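Pilotin OutS (Dickeya dadantii, PDB 3UTK) serves as the outer-membrane lipoprotein pilotin of the type II secretion system, interacting with the secretin OutD in the export of pectate lyases and cellulases. Local coordinates at residues A[94-97]-A[98-102]. Residues are numbered along the deposited sequence; the frame is centred on the assembly and turned at random.
Sequences PQLS and ENLYQ
Pro94 meets Glu98 one turn further on through the backbone: Glu98 N donates to Pro94 O over 3.2 Å, the first of four successive i to i+4 bonds that tie 94-97 to 98-102. The pyrrolidine ring itself turns from this partner and packs on Leu73 of helix 69-82. Gln95 O accepts Asn99 N at 2.9 Å. Above that bond the two side-chain amides come together on the exposed face. Gln95 CG lies anti to the backbone N (chi1 -179°), and a bend at chi2 swings the amide along the helix, bringing NE2 to 3.3 Å from Asn99 CG; the two amide planes are inclined by 57°. Leu96 repeats the backbone pattern, its O taking Leu100 N at 3.0 Å, while the leucine side chains touch alongside, Leu96 CD1 lying 4.2 Å from Leu100 CG. Leu100 CG also lies beyond the end of the Leu96 carbonyl, 3.5 Å from its O. Ser97, buried, completes the set by accepting Tyr101 N at its O, 3.0 Å away, and Tyr101 CB rests beside the same oxygen. With chi1 at -65°, the serine OG sits beside its own backbone N and hydrogen-bonds back to the O of Leu93, the residue just ahead of the helix. Glu98 turns its carboxylate away from 94-97, and OE1 forms a salt bridge with Lys55 of helix 40-60, on which Leu96 also packs through Ala48 and Tyr101 through Val59. The whole is the first turns of an amphipathic alpha-helix, 94-106, laid against helices 40-60 and 69-82 in the pilotin fold of nested, perpendicular alpha-helical hairpins.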
loop_
_atom_site.group_PDB
_atom_site.type_symbol
_atom_site.label_atom_id
_atom_site.label_comp_id
_atom_site.label_asym_id
_atom_site.label_seq_id
_atom_site.Cartn_x
_atom_site.Cartn_y
_atom_site.Cartn_z
ATOM N N PRO A 94 -3.176 -2.638 -9.398
ATOM C CA PRO A 94 -3.937 -1.420 -9.066
ATOM C C PRO A 94 -5.391 -1.662 -8.632
ATOM O O PRO A 94 -5.837 -1.084 -7.640
ATOM C CB PRO A 94 -3.906 -0.620 -10.370
ATOM C CG PRO A 94 -2.713 -1.164 -11.130
ATOM C CD PRO A 94 -2.673 -2.619 -10.785
ATOM N N GLN A 95 -6.134 -2.475 -9.378
ATOM C CA GLN A 95 -7.501 -2.790 -8.981
ATOM C C GLN A 95 -7.540 -3.527 -7.646
ATOM O O GLN A 95 -8.408 -3.265 -6.807
ATOM C CB GLN A 95 -8.214 -3.620 -10.046
ATOM C CG GLN A 95 -9.658 -3.935 -9.675
ATOM C CD GLN A 95 -10.468 -2.679 -9.395
ATOM O OE1 GLN A 95 -10.391 -1.699 -10.135
ATOM N NE2 GLN A 95 -11.241 -2.700 -8.318
ATOM N N LEU A 96 -6.607 -4.453 -7.448
ATOM C CA LEU A 96 -6.574 -5.208 -6.203
ATOM C C LEU A 96 -6.349 -4.262 -5.032
ATOM O O LEU A 96 -6.955 -4.416 -3.970
ATOM C CB LEU A 96 -5.484 -6.280 -6.227
ATOM C CG LEU A 96 -5.361 -7.032 -4.897
ATOM C CD1 LEU A 96 -6.682 -7.719 -4.539
ATOM C CD2 LEU A 96 -4.225 -8.034 -4.919
ATOM N N SER A 97 -5.484 -3.276 -5.241
ATOM C CA SER A 97 -5.162 -2.290 -4.214
ATOM C C SER A 97 -6.401 -1.512 -3.786
ATOM O O SER A 97 -6.643 -1.312 -2.592
ATOM C CB SER A 97 -4.105 -1.312 -4.732
ATOM O OG SER A 97 -2.877 -1.963 -4.990
ATOM N N GLU A 98 -7.179 -1.076 -4.774
ATOM C CA GLU A 98 -8.400 -0.323 -4.516
ATOM C C GLU A 98 -9.436 -1.201 -3.813
ATOM O O GLU A 98 -10.124 -0.742 -2.899
ATOM C CB GLU A 98 -8.960 0.264 -5.818
ATOM C CG GLU A 98 -10.279 1.026 -5.674
ATOM C CD GLU A 98 -10.179 2.266 -4.792
ATOM O OE1 GLU A 98 -9.053 2.688 -4.462
ATOM O OE2 GLU A 98 -11.240 2.823 -4.428
ATOM N N ASN A 99 -9.539 -2.462 -4.228
ATOM C CA ASN A 99 -10.471 -3.393 -3.580
ATOM C C ASN A 99 -10.151 -3.605 -2.104
ATOM O O ASN A 99 -11.047 -3.621 -1.259
ATOM C CB ASN A 99 -10.496 -4.739 -4.302
ATOM C CG ASN A 99 -11.182 -4.662 -5.648
ATOM O OD1 ASN A 99 -11.148 -5.613 -6.434
ATOM N ND2 ASN A 99 -11.808 -3.524 -5.926
ATOM N N LEU A 100 -8.866 -3.773 -1.798
ATOM C CA LEU A 100 -8.417 -3.945 -0.418
ATOM C C LEU A 100 -8.631 -2.677 0.406
ATOM O O LEU A 100 -8.938 -2.745 1.588
ATOM C CB LEU A 100 -6.938 -4.354 -0.374
ATOM C CG LEU A 100 -6.560 -5.783 -0.776
ATOM C CD1 LEU A 100 -5.051 -5.939 -0.744
ATOM C CD2 LEU A 100 -7.229 -6.821 0.129
ATOM N N TYR A 101 -8.458 -1.519 -0.224
ATOM C CA TYR A 101 -8.731 -0.251 0.443
ATOM C C TYR A 101 -10.212 -0.175 0.799
ATOM O O TYR A 101 -10.571 0.161 1.922
ATOM C CB TYR A 101 -8.306 0.937 -0.438
ATOM C CG TYR A 101 -8.837 2.273 0.036
ATOM C CD1 TYR A 101 -8.306 2.894 1.158
ATOM C CD2 TYR A 101 -9.878 2.906 -0.633
ATOM C CE1 TYR A 101 -8.789 4.107 1.599
ATOM C CE2 TYR A 101 -10.367 4.122 -0.198
ATOM C CZ TYR A 101 -9.821 4.719 0.920
ATOM O OH TYR A 101 -10.304 5.927 1.365
ATOM N N GLN A 102 -11.075 -0.503 -0.153
ATOM C CA GLN A 102 -12.506 -0.494 0.126
ATOM C C GLN A 102 -12.849 -1.481 1.243
ATOM O O GLN A 102 -13.742 -1.227 2.056
ATOM C CB GLN A 102 -13.307 -0.802 -1.142
ATOM C CG GLN A 102 -13.207 0.275 -2.216
ATOM C CD GLN A 102 -13.754 1.620 -1.757
ATOM O OE1 GLN A 102 -13.267 2.676 -2.161
ATOM N NE2 GLN A 102 -14.772 1.583 -0.913
#